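Local coordinates for ribosomal protein uL16 3-hydroxylase (Escherichia coli, PDB 4CCL) that hydroxylates an arginine of ribosomal protein uL16 on its C3 carbon, using ferrous iron, 2-oxoglutarate and dioxygen, and so regulates growth, at residues His16-Pro21 with Tyr180-Phe185; Asp50-His56 with Asn78-Gln84; Tyr129-Ile133 with Asn197-Arg203; Gln135-Arg141 with Glu172-Gly176. All coordinates share one frame; numbering follows the deposited sequence.

Contact 1: residues His16-Pro21 with Tyr180-Phe185; sequences HWQKRP and YIPPGF. With SO4 (sulfate ion), chain M.
Tyr180 turns its CG trans to its backbone N (chi1 166°), which carries the phenol to the Gln18 amide; Phe185, with CG opposite its carbonyl carbon (chi1 -70°), lays a ring face against Pro21. The Tyr180 OH accepts a nearly straight hydrogen bond from Gln18 N at 2.6 Å and is also hydrogen-bonded to Asp130, so the hydroxyl bridges loop backbone and carboxylate. The six-membered ring of Trp17 is inclined 26° to the phenol and so far offset that the rings hardly overlap, with Trp17 CE3 3.6 Å from Tyr180 CE1. Pro21 makes a CH-pi contact, its CD 3.8 Å from the centroid of the Phe185 ring. At that ring's edge Arg20 NH1 lies 3.5 Å from Phe185 CZ, the guanidinium steeply inclined to the ring, while Arg20 NH2 forms a salt bridge with Glu146. Pro182, a compact apolar ring, packs its CG on the Arg20 carbonyl carbon. His16 NE2 donates to O4 of a sulfate, probably from the crystallisation liquor, at 2.6 Å; Arg15 also holds the ion. Trp17 NE1 is hydrogen-bonded to Asp230 of the second subunit. Segment 16-21 leads from helix 9-15 into strand 22-24, which pairs with strand 178-181, itself flanked by strand 131-135.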
# COMPACT_ATOMS: atom_id res chain seq x y z
N HIS B 16 6.57 -35.85 0.36
CA HIS B 16 5.37 -35.39 -0.34
C HIS B 16 5.04 -33.90 -0.24
O HIS B 16 4.91 -33.24 -1.27
CB HIS B 16 4.17 -36.30 -0.05
CG HIS B 16 4.24 -37.61 -0.77
ND1 HIS B 16 4.33 -38.82 -0.10
CD2 HIS B 16 4.26 -37.90 -2.09
CE1 HIS B 16 4.39 -39.80 -0.99
NE2 HIS B 16 4.35 -39.27 -2.20
N TRP B 17 4.86 -33.41 0.98
CA TRP B 17 4.36 -32.06 1.21
C TRP B 17 5.10 -31.00 0.40
O TRP B 17 6.32 -30.92 0.41
CB TRP B 17 4.51 -31.72 2.69
CG TRP B 17 4.23 -30.30 3.02
CD1 TRP B 17 5.14 -29.31 3.25
CD2 TRP B 17 2.94 -29.69 3.14
NE1 TRP B 17 4.50 -28.13 3.52
CE2 TRP B 17 3.15 -28.33 3.45
CE3 TRP B 17 1.63 -30.16 3.00
CZ2 TRP B 17 2.09 -27.44 3.64
CZ3 TRP B 17 0.59 -29.28 3.19
CH2 TRP B 17 0.82 -27.93 3.51
N GLN B 18 4.31 -30.19 -0.31
CA GLN B 18 4.80 -29.15 -1.21
C GLN B 18 5.70 -29.69 -2.32
O GLN B 18 6.50 -28.96 -2.90
CB GLN B 18 5.54 -28.06 -0.42
CG GLN B 18 4.63 -27.09 0.31
CD GLN B 18 4.36 -25.84 -0.50
OE1 GLN B 18 5.27 -25.24 -1.07
NE2 GLN B 18 3.09 -25.43 -0.55
N LYS B 19 5.55 -30.98 -2.63
CA LYS B 19 6.36 -31.61 -3.67
C LYS B 19 5.53 -32.41 -4.67
O LYS B 19 5.40 -32.03 -5.83
CB LYS B 19 7.44 -32.50 -3.05
CG LYS B 19 8.30 -31.79 -2.02
CD LYS B 19 9.30 -32.74 -1.38
CE LYS B 19 9.87 -32.14 -0.10
NZ LYS B 19 8.83 -32.04 0.96
N ARG B 20 4.97 -33.52 -4.20
CA ARG B 20 4.24 -34.45 -5.05
C ARG B 20 2.90 -34.82 -4.43
O ARG B 20 2.78 -34.91 -3.21
CB ARG B 20 5.06 -35.73 -5.25
CG ARG B 20 6.48 -35.51 -5.74
CD ARG B 20 6.50 -34.83 -7.10
NE ARG B 20 5.92 -35.66 -8.14
CZ ARG B 20 5.69 -35.25 -9.38
NH1 ARG B 20 5.98 -34.00 -9.73
NH2 ARG B 20 5.16 -36.07 -10.28
N PRO B 21 1.89 -35.04 -5.28
CA PRO B 21 0.58 -35.49 -4.78
C PRO B 21 0.56 -36.97 -4.43
O PRO B 21 1.33 -37.75 -4.98
CB PRO B 21 -0.35 -35.22 -5.97
CG PRO B 21 0.53 -35.32 -7.16
CD PRO B 21 1.87 -34.77 -6.73
N TYR B 180 -3.89 -35.87 -1.34
CA TYR B 180 -3.10 -34.67 -1.11
C TYR B 180 -2.56 -34.13 -2.42
O TYR B 180 -1.85 -34.83 -3.14
CB TYR B 180 -1.93 -34.92 -0.16
CG TYR B 180 -0.95 -33.77 -0.19
CD1 TYR B 180 -1.27 -32.54 0.37
CD2 TYR B 180 0.29 -33.89 -0.83
CE1 TYR B 180 -0.39 -31.48 0.32
CE2 TYR B 180 1.17 -32.83 -0.88
CZ TYR B 180 0.83 -31.63 -0.30
OH TYR B 180 1.70 -30.57 -0.35
N ILE B 181 -2.92 -32.89 -2.73
CA ILE B 181 -2.42 -32.18 -3.90
C ILE B 181 -1.63 -30.91 -3.55
O ILE B 181 -2.18 -29.99 -2.94
CB ILE B 181 -3.57 -31.81 -4.86
CG1 ILE B 181 -4.51 -33.00 -5.05
CG2 ILE B 181 -3.01 -31.33 -6.19
CD1 ILE B 181 -5.75 -32.69 -5.85
N PRO B 182 -0.34 -30.86 -3.92
CA PRO B 182 0.42 -29.61 -3.79
C PRO B 182 -0.04 -28.61 -4.83
O PRO B 182 -0.64 -29.01 -5.82
CB PRO B 182 1.87 -30.05 -4.09
CG PRO B 182 1.85 -31.55 -4.11
CD PRO B 182 0.47 -31.94 -4.49
N PRO B 183 0.25 -27.31 -4.63
CA PRO B 183 -0.15 -26.30 -5.61
C PRO B 183 0.56 -26.47 -6.95
O PRO B 183 1.73 -26.83 -6.98
CB PRO B 183 0.29 -24.98 -4.95
CG PRO B 183 1.34 -25.37 -3.98
CD PRO B 183 0.91 -26.71 -3.46
N GLY B 184 -0.15 -26.21 -8.04
CA GLY B 184 0.44 -26.29 -9.36
C GLY B 184 0.07 -27.54 -10.14
O GLY B 184 0.35 -27.65 -11.33
N PHE B 185 -0.55 -28.50 -9.46
CA PHE B 185 -0.95 -29.75 -10.10
C PHE B 185 -2.41 -29.71 -10.52
O PHE B 185 -3.30 -29.60 -9.68
CB PHE B 185 -0.71 -30.94 -9.17
CG PHE B 185 0.74 -31.26 -8.95
CD1 PHE B 185 1.49 -30.54 -8.04
CD2 PHE B 185 1.35 -32.28 -9.66
CE1 PHE B 185 2.82 -30.83 -7.83
CE2 PHE B 185 2.69 -32.57 -9.47
CZ PHE B 185 3.43 -31.85 -8.55
S SO4 M . 4.45 -42.86 -2.99
O1 SO4 M . 3.90 -43.08 -1.65
O2 SO4 M . 5.91 -42.93 -2.94
O3 SO4 M . 3.95 -43.88 -3.91
O4 SO4 M . 4.05 -41.54 -3.48

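Contact 2: residues Asp50-His56 with Asn78-Gln84; sequences DSRLVSH and NWSLLVQ
Leu53 reaches over to Trp79 within an antiparallel two-strand ladder, strands 51-57 and 79-83, part of the large sheet of this JmjC (cupin-type) protein. The leucine's CD2 is 3.5 Å from Trp79 CE3, meeting the indole at a slant, and also packs on Leu81 CB. Ser51, Leu81 and Val83 share this face; the two aliphatic chains and the small serine suit it, because helix 37-45 lies close against it through Ala44. Arg52, Val54, Ser80 and Leu82 take the other face, where Val54 CG2 touches Leu82 CD1 at 3.9 Å and the Ser80 hydroxyl bonds to the carbonyl of Phe115 on the next strand. At the end of the ladder the side chains of His56 and Asn78 cross at about a right angle, ring and amide planes 38° apart; His56 CG lies between its backbone N and carbonyl carbon (chi1 73°), which brings one ring face against Asn78 CB, 4.1 Å from the centroid. The ring's NE2 is hydrogen-bonded to Gly119 O, and a manganese ion lies about 3 Å from the His56 side chain (nearest atoms). An alanine here is likely to leave the Gly119 carbonyl without its donor and Asn78 CB without the surface it rests on. At the far end Asp50 and Gln84 run side by side, their CG atoms 3.8 Å apart, next to the hydrogen bond from Gln84 N to Asp50 O at 2.9 Å.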
# COMPACT_ATOMS: atom_id res chain seq x y z
N ASP B 50 -20.92 -18.80 2.39
CA ASP B 50 -20.49 -18.75 1.00
C ASP B 50 -20.72 -20.13 0.40
O ASP B 50 -20.06 -21.10 0.78
CB ASP B 50 -19.01 -18.36 0.91
CG ASP B 50 -18.52 -18.19 -0.53
OD1 ASP B 50 -19.16 -18.72 -1.47
OD2 ASP B 50 -17.48 -17.52 -0.73
N SER B 51 -21.63 -20.21 -0.56
CA SER B 51 -21.93 -21.47 -1.23
C SER B 51 -22.22 -21.22 -2.70
O SER B 51 -22.57 -20.11 -3.09
CB SER B 51 -23.13 -22.16 -0.57
OG SER B 51 -24.30 -21.36 -0.66
N ARG B 52 -22.06 -22.26 -3.51
CA ARG B 52 -22.35 -22.16 -4.94
C ARG B 52 -22.75 -23.49 -5.56
O ARG B 52 -22.36 -24.56 -5.09
CB ARG B 52 -21.16 -21.55 -5.69
CG ARG B 52 -19.82 -22.22 -5.40
CD ARG B 52 -18.66 -21.36 -5.89
NE ARG B 52 -18.03 -21.91 -7.09
CZ ARG B 52 -17.08 -21.28 -7.78
NH1 ARG B 52 -16.66 -20.08 -7.39
NH2 ARG B 52 -16.55 -21.85 -8.85
N LEU B 53 -23.54 -23.42 -6.63
CA LEU B 53 -23.91 -24.59 -7.41
C LEU B 53 -23.18 -24.55 -8.74
O LEU B 53 -23.23 -23.55 -9.46
CB LEU B 53 -25.42 -24.60 -7.67
CG LEU B 53 -26.28 -25.52 -6.80
CD1 LEU B 53 -27.71 -25.51 -7.29
CD2 LEU B 53 -25.72 -26.93 -6.80
N VAL B 54 -22.49 -25.64 -9.06
CA VAL B 54 -21.84 -25.77 -10.34
C VAL B 54 -22.45 -26.92 -11.12
O VAL B 54 -22.38 -28.08 -10.69
CB VAL B 54 -20.32 -26.00 -10.19
CG1 VAL B 54 -19.66 -26.05 -11.56
CG2 VAL B 54 -19.70 -24.92 -9.33
N SER B 55 -23.07 -26.61 -12.25
CA SER B 55 -23.68 -27.64 -13.08
C SER B 55 -23.10 -27.59 -14.48
O SER B 55 -22.65 -26.54 -14.94
CB SER B 55 -25.20 -27.45 -13.13
OG SER B 55 -25.53 -26.15 -13.58
N HIS B 56 -23.08 -28.73 -15.16
CA HIS B 56 -22.63 -28.76 -16.55
C HIS B 56 -23.55 -29.61 -17.42
O HIS B 56 -23.89 -30.74 -17.07
CB HIS B 56 -21.17 -29.23 -16.65
CG HIS B 56 -20.99 -30.70 -16.41
ND1 HIS B 56 -21.09 -31.64 -17.41
CD2 HIS B 56 -20.73 -31.39 -15.27
CE1 HIS B 56 -20.89 -32.84 -16.91
NE2 HIS B 56 -20.67 -32.72 -15.61
N ASN B 78 -25.00 -34.55 -13.05
CA ASN B 78 -24.19 -33.43 -13.56
C ASN B 78 -24.19 -32.11 -12.77
O ASN B 78 -24.09 -31.04 -13.37
CB ASN B 78 -24.52 -33.16 -15.03
CG ASN B 78 -23.97 -34.23 -15.96
OD1 ASN B 78 -23.08 -34.99 -15.59
ND2 ASN B 78 -24.49 -34.27 -17.18
N TRP B 79 -24.30 -32.18 -11.45
CA TRP B 79 -24.21 -30.96 -10.65
C TRP B 79 -23.55 -31.17 -9.29
O TRP B 79 -23.49 -32.30 -8.79
CB TRP B 79 -25.57 -30.28 -10.49
CG TRP B 79 -26.58 -31.07 -9.71
CD1 TRP B 79 -27.51 -31.94 -10.20
CD2 TRP B 79 -26.77 -31.05 -8.28
NE1 TRP B 79 -28.25 -32.47 -9.18
CE2 TRP B 79 -27.82 -31.94 -7.99
CE3 TRP B 79 -26.14 -30.37 -7.23
CZ2 TRP B 79 -28.27 -32.16 -6.69
CZ3 TRP B 79 -26.59 -30.60 -5.94
CH2 TRP B 79 -27.64 -31.48 -5.68
N SER B 80 -23.06 -30.09 -8.70
CA SER B 80 -22.45 -30.16 -7.38
C SER B 80 -22.65 -28.89 -6.55
O SER B 80 -22.60 -27.77 -7.07
CB SER B 80 -20.96 -30.47 -7.50
OG SER B 80 -20.34 -30.52 -6.23
N LEU B 81 -22.86 -29.08 -5.25
CA LEU B 81 -23.00 -27.99 -4.30
C LEU B 81 -21.72 -27.84 -3.49
O LEU B 81 -21.27 -28.79 -2.84
CB LEU B 81 -24.19 -28.25 -3.37
CG LEU B 81 -24.32 -27.31 -2.16
CD1 LEU B 81 -24.48 -25.87 -2.61
CD2 LEU B 81 -25.48 -27.74 -1.27
N LEU B 82 -21.13 -26.65 -3.54
CA LEU B 82 -19.91 -26.36 -2.80
C LEU B 82 -20.15 -25.34 -1.69
O LEU B 82 -20.65 -24.25 -1.94
CB LEU B 82 -18.82 -25.84 -3.74
CG LEU B 82 -18.18 -26.84 -4.71
CD1 LEU B 82 -18.95 -26.91 -6.02
CD2 LEU B 82 -16.72 -26.48 -4.96
N VAL B 83 -19.78 -25.70 -0.47
CA VAL B 83 -19.94 -24.81 0.68
C VAL B 83 -18.60 -24.54 1.36
O VAL B 83 -17.92 -25.46 1.80
CB VAL B 83 -20.93 -25.38 1.70
CG1 VAL B 83 -20.98 -24.49 2.94
CG2 VAL B 83 -22.31 -25.52 1.09
N GLN B 84 -18.25 -23.26 1.45
CA GLN B 84 -16.99 -22.83 2.04
C GLN B 84 -17.04 -22.77 3.57
O GLN B 84 -18.08 -22.45 4.14
CB GLN B 84 -16.61 -21.44 1.52
CG GLN B 84 -16.44 -21.35 0.02
CD GLN B 84 -15.10 -21.89 -0.44
OE1 GLN B 84 -14.12 -21.87 0.31
NE2 GLN B 84 -15.05 -22.38 -1.67

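Contact 3: residues Tyr129-Ile133 with Asn197-Arg203; sequences YDVFI and NYSVGFR
Phe132 and Val200 form the central hydrogen-bonded pair of two antiparallel strands, each giving its N-H to the other's carbonyl: Phe132 N to Val200 O is 2.9 Å, and Val200 N to Phe132 O is equally long. Farther along, the ladder weakens: Phe202 N reaches Asp130 O only through a weak, bent bond. Between the bonded pairs, Val131 CA and Ser199 CA direct C-H groups at carbonyl oxygens of the partner strand.

The aromatic contact is rim to rim. Phe202 CE1 comes to the edge of the Phe132 ring, 3.5 Å from CD1 of Phe132, with the planes 55° apart. Phe202 CG lies opposite its own carbonyl carbon (chi1 -73°), which directs the ring across toward Phe132, where it also meets Trp17 edge-to-face. A serine in its place would probably open a gap beside Phe132 and Trp17, each losing the ring it meets.

Apolar branches fill the Val131 and Ile133 face: Val131 CG2 touches Ser199 CB at 3.8 Å, and Val131 and Ile133 both pack on Ile181 of the next strand. Here a small serine accommodates the branched valine.

The polar groups find partners beyond the pair. Asp130 is hydrogen-bonded to Tyr180 and Gln18 and makes a salt bridge with Arg107, while Asn197 OD1, 3.4 Å from Ile133 CG2, accepts hydrogen bonds from Arg140 and Trp142. A largely apolar strand pair thus carries buried polar groups at its ends, and Asn197 probably helps to position Arg140, an inferred substrate-binding residue.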
# COMPACT_ATOMS: atom_id res chain seq x y z
N TYR B 129 -2.73 -23.39 -3.79
CA TYR B 129 -2.54 -23.86 -2.42
C TYR B 129 -2.59 -25.38 -2.30
O TYR B 129 -3.15 -26.07 -3.15
CB TYR B 129 -3.59 -23.24 -1.51
CG TYR B 129 -3.74 -21.74 -1.70
CD1 TYR B 129 -2.87 -20.86 -1.08
CD2 TYR B 129 -4.76 -21.23 -2.50
CE1 TYR B 129 -3.01 -19.49 -1.25
CE2 TYR B 129 -4.90 -19.87 -2.67
CZ TYR B 129 -4.02 -19.00 -2.05
OH TYR B 129 -4.17 -17.65 -2.23
N ASP B 130 -2.00 -25.89 -1.22
CA ASP B 130 -2.07 -27.30 -0.89
C ASP B 130 -3.49 -27.64 -0.45
O ASP B 130 -4.20 -26.79 0.08
CB ASP B 130 -1.10 -27.63 0.24
CG ASP B 130 0.31 -27.17 -0.04
OD1 ASP B 130 0.61 -25.98 0.20
OD2 ASP B 130 1.12 -27.99 -0.52
N VAL B 131 -3.90 -28.88 -0.69
CA VAL B 131 -5.22 -29.32 -0.25
C VAL B 131 -5.23 -30.81 0.08
O VAL B 131 -4.53 -31.60 -0.55
CB VAL B 131 -6.31 -28.99 -1.31
CG1 VAL B 131 -6.11 -29.81 -2.58
CG2 VAL B 131 -7.71 -29.18 -0.74
N PHE B 132 -6.00 -31.18 1.10
CA PHE B 132 -6.27 -32.59 1.36
C PHE B 132 -7.74 -32.85 1.03
O PHE B 132 -8.62 -32.23 1.61
CB PHE B 132 -6.00 -32.94 2.83
CG PHE B 132 -4.55 -32.98 3.19
CD1 PHE B 132 -3.88 -31.83 3.58
CD2 PHE B 132 -3.84 -34.17 3.15
CE1 PHE B 132 -2.55 -31.86 3.92
CE2 PHE B 132 -2.50 -34.21 3.48
CZ PHE B 132 -1.85 -33.05 3.87
N ILE B 133 -8.00 -33.75 0.10
CA ILE B 133 -9.38 -34.03 -0.28
C ILE B 133 -9.83 -35.38 0.28
O ILE B 133 -9.38 -36.44 -0.16
CB ILE B 133 -9.58 -33.99 -1.80
CG1 ILE B 133 -9.10 -32.64 -2.35
CG2 ILE B 133 -11.04 -34.23 -2.14
CD1 ILE B 133 -9.09 -32.56 -3.87
N ASN B 197 -17.33 -34.72 -0.39
CA ASN B 197 -15.89 -34.49 -0.31
C ASN B 197 -15.56 -33.37 0.66
O ASN B 197 -16.23 -32.33 0.69
CB ASN B 197 -15.31 -34.18 -1.69
CG ASN B 197 -14.86 -35.42 -2.43
OD1 ASN B 197 -14.03 -35.35 -3.33
ND2 ASN B 197 -15.39 -36.57 -2.04
N TYR B 198 -14.51 -33.58 1.45
CA TYR B 198 -14.11 -32.61 2.45
C TYR B 198 -12.70 -32.13 2.15
O TYR B 198 -11.73 -32.85 2.34
CB TYR B 198 -14.15 -33.23 3.84
CG TYR B 198 -15.47 -33.90 4.16
CD1 TYR B 198 -15.75 -35.18 3.71
CD2 TYR B 198 -16.44 -33.23 4.89
CE1 TYR B 198 -16.95 -35.79 3.99
CE2 TYR B 198 -17.65 -33.84 5.18
CZ TYR B 198 -17.90 -35.12 4.72
OH TYR B 198 -19.10 -35.73 5.00
N SER B 199 -12.59 -30.88 1.72
CA SER B 199 -11.31 -30.31 1.37
C SER B 199 -10.75 -29.48 2.52
O SER B 199 -11.33 -28.46 2.90
CB SER B 199 -11.41 -29.48 0.09
OG SER B 199 -11.79 -30.29 -1.01
N VAL B 200 -9.62 -29.93 3.06
CA VAL B 200 -8.90 -29.17 4.05
C VAL B 200 -7.93 -28.35 3.24
O VAL B 200 -6.99 -28.88 2.64
CB VAL B 200 -8.08 -30.07 4.98
CG1 VAL B 200 -7.33 -29.23 6.01
CG2 VAL B 200 -8.96 -31.10 5.66
N GLY B 201 -8.18 -27.04 3.21
CA GLY B 201 -7.42 -26.14 2.37
C GLY B 201 -6.32 -25.47 3.15
O GLY B 201 -6.34 -25.41 4.38
N PHE B 202 -5.35 -24.94 2.41
CA PHE B 202 -4.24 -24.22 3.03
C PHE B 202 -4.08 -22.86 2.38
O PHE B 202 -4.64 -22.59 1.32
CB PHE B 202 -2.95 -25.04 2.95
CG PHE B 202 -2.92 -26.21 3.90
CD1 PHE B 202 -3.61 -27.37 3.61
CD2 PHE B 202 -2.22 -26.13 5.09
CE1 PHE B 202 -3.59 -28.44 4.48
CE2 PHE B 202 -2.20 -27.20 5.97
CZ PHE B 202 -2.89 -28.35 5.66
N ARG B 203 -3.32 -21.99 3.03
CA ARG B 203 -3.17 -20.62 2.56
C ARG B 203 -1.74 -20.16 2.69
O ARG B 203 -1.11 -20.34 3.74
CB ARG B 203 -4.10 -19.69 3.34
CG ARG B 203 -4.07 -19.94 4.84
CD ARG B 203 -5.06 -19.06 5.58
NE ARG B 203 -4.73 -17.64 5.47
CZ ARG B 203 -5.32 -16.68 6.18
NH1 ARG B 203 -6.26 -16.99 7.06
NH2 ARG B 203 -4.96 -15.42 6.01

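Contact 4: residues Gln135-Arg141 with Glu172-Gly176; sequences QGTGRRR and ELEPG. With SO4 (sulfate ion), chain L.
The guanidinium of Arg139 meets Glu172 at its edge, NH1 making a 3.1 Å salt bridge to OE1 of Glu172 with the two planes 66° apart. The next arginine, Arg140, also works with its edge: its NH1 donates to sulfate O3 at 2.7 Å, in a fairly straight bond. Ser114 holds the same sulfate, and both residues are inferred to bind substrate, so the anion, probably from the crystallisation liquor, may mark a site suited to a carboxylate such as that of 2-oxoglutarate. A bend at chi3 (-49°) swings NE and the guanidinium of Arg139 so that NH1 reaches Glu172, while the aliphatic part of the chain runs beside the Glu174 carboxylate, CD against OE1; NH2 of Arg139 forms a second salt bridge, to Glu193. Gln135 spreads its CB and CG over the backbone carbonyls of Leu173 and Glu174. Backbone bonds close both ends, Gly176 N to Gln135 O and Leu173 N to Arg140 O, each 2.9 Å. Gly138 and Gly176 adopt backbone angles that would jam a side chain against the preceding carbonyl, which explains their glycines. The loop 136-139 links strand 131-135 of the large sheet to strand 140-145, the middle strand of a smaller sheet between 167-173 and 187-191.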
# COMPACT_ATOMS: atom_id res chain seq x y z
N GLN B 135 -12.50 -38.28 0.98
CA GLN B 135 -13.70 -38.92 0.47
C GLN B 135 -14.64 -39.30 1.61
O GLN B 135 -14.24 -39.99 2.55
CB GLN B 135 -13.36 -40.15 -0.36
CG GLN B 135 -14.58 -40.89 -0.90
CD GLN B 135 -15.35 -40.09 -1.93
OE1 GLN B 135 -14.77 -39.50 -2.84
NE2 GLN B 135 -16.67 -40.05 -1.78
N GLY B 136 -15.88 -38.83 1.51
CA GLY B 136 -16.94 -39.18 2.44
C GLY B 136 -17.81 -40.28 1.85
O GLY B 136 -17.30 -41.16 1.15
N THR B 137 -19.10 -40.24 2.15
CA THR B 137 -20.05 -41.19 1.58
C THR B 137 -20.00 -41.16 0.06
O THR B 137 -19.77 -40.12 -0.54
CB THR B 137 -21.50 -40.87 1.98
OG1 THR B 137 -21.91 -39.65 1.34
CG2 THR B 137 -21.64 -40.72 3.49
N GLY B 138 -20.20 -42.32 -0.55
CA GLY B 138 -20.21 -42.43 -2.00
C GLY B 138 -18.83 -42.61 -2.58
O GLY B 138 -17.90 -42.98 -1.86
N ARG B 139 -18.70 -42.38 -3.88
CA ARG B 139 -17.42 -42.53 -4.57
C ARG B 139 -17.23 -41.48 -5.66
O ARG B 139 -18.19 -41.05 -6.30
CB ARG B 139 -17.29 -43.93 -5.17
CG ARG B 139 -17.13 -45.05 -4.15
CD ARG B 139 -16.79 -46.37 -4.80
NE ARG B 139 -17.68 -46.69 -5.92
CZ ARG B 139 -17.28 -46.78 -7.18
NH1 ARG B 139 -16.01 -46.59 -7.49
NH2 ARG B 139 -18.16 -47.07 -8.13
N ARG B 140 -15.98 -41.08 -5.86
CA ARG B 140 -15.63 -40.17 -6.95
C ARG B 140 -14.40 -40.66 -7.67
O ARG B 140 -13.54 -41.32 -7.09
CB ARG B 140 -15.37 -38.76 -6.42
CG ARG B 140 -16.48 -38.20 -5.58
CD ARG B 140 -16.26 -36.73 -5.27
NE ARG B 140 -16.73 -35.87 -6.35
CZ ARG B 140 -16.40 -34.59 -6.47
NH1 ARG B 140 -15.58 -34.03 -5.59
NH2 ARG B 140 -16.87 -33.87 -7.48
N ARG B 141 -14.33 -40.34 -8.96
CA ARG B 141 -13.12 -40.53 -9.73
C ARG B 141 -12.32 -39.25 -9.64
O ARG B 141 -12.81 -38.18 -10.00
CB ARG B 141 -13.45 -40.85 -11.18
CG ARG B 141 -12.23 -41.06 -12.06
CD ARG B 141 -12.66 -41.29 -13.50
NE ARG B 141 -11.52 -41.51 -14.39
CZ ARG B 141 -11.63 -41.64 -15.71
NH1 ARG B 141 -12.83 -41.59 -16.28
NH2 ARG B 141 -10.55 -41.83 -16.45
N GLU B 172 -10.40 -44.22 -8.12
CA GLU B 172 -11.71 -44.07 -7.49
C GLU B 172 -11.53 -44.09 -5.98
O GLU B 172 -10.96 -45.03 -5.43
CB GLU B 172 -12.63 -45.21 -7.90
CG GLU B 172 -12.85 -45.33 -9.39
CD GLU B 172 -13.55 -46.62 -9.77
OE1 GLU B 172 -13.51 -47.58 -8.97
OE2 GLU B 172 -14.15 -46.68 -10.87
N LEU B 173 -12.02 -43.05 -5.31
CA LEU B 173 -11.79 -42.90 -3.88
C LEU B 173 -12.92 -43.49 -3.03
O LEU B 173 -14.09 -43.16 -3.21
CB LEU B 173 -11.55 -41.44 -3.51
CG LEU B 173 -10.10 -40.96 -3.46
CD1 LEU B 173 -9.29 -41.46 -4.65
CD2 LEU B 173 -10.03 -39.44 -3.39
N GLU B 174 -12.54 -44.39 -2.12
CA GLU B 174 -13.49 -44.97 -1.19
C GLU B 174 -13.56 -44.06 0.04
O GLU B 174 -12.63 -43.29 0.27
CB GLU B 174 -13.02 -46.38 -0.79
CG GLU B 174 -12.49 -47.22 -1.96
CD GLU B 174 -13.60 -47.78 -2.84
OE1 GLU B 174 -14.77 -47.41 -2.65
OE2 GLU B 174 -13.29 -48.61 -3.73
N PRO B 175 -14.66 -44.13 0.80
CA PRO B 175 -14.76 -43.32 2.02
C PRO B 175 -13.59 -43.54 2.97
O PRO B 175 -13.25 -44.69 3.27
CB PRO B 175 -16.07 -43.80 2.67
CG PRO B 175 -16.43 -45.07 1.95
CD PRO B 175 -15.89 -44.91 0.57
N GLY B 176 -12.98 -42.45 3.43
CA GLY B 176 -11.81 -42.53 4.29
C GLY B 176 -10.52 -42.22 3.55
O GLY B 176 -9.51 -41.90 4.17
S SO4 L . -14.53 -30.58 -5.19
O1 SO4 L . -14.58 -31.22 -3.88
O2 SO4 L . -13.29 -29.81 -5.30
O3 SO4 L . -14.54 -31.60 -6.23
O4 SO4 L . -15.68 -29.70 -5.33

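Contacts 1, 2 and 3 all reach the large antiparallel sheet, with contact 2 toward one edge and contact 1 toward the other, their centres about 24 Å apart. Contact 3 lies between, about 11 Å from contact 1 and about 16 Å from contact 2 (centres). Contact 4 pairs strands 140-145 and 167-173 of the small sheet, and Asn197 of contact 3 touches its Gln135 and Arg140. Along the chain, contact 2 lies between the two segments of contact 1 and closes before contact 3 opens; contacts 1 and 3 cross, and contact 4 falls between the halves of both. The N-terminal loop is thus tied to the JmjC region, whose two sheets meet around inferred substrate-binding residues such as Arg140.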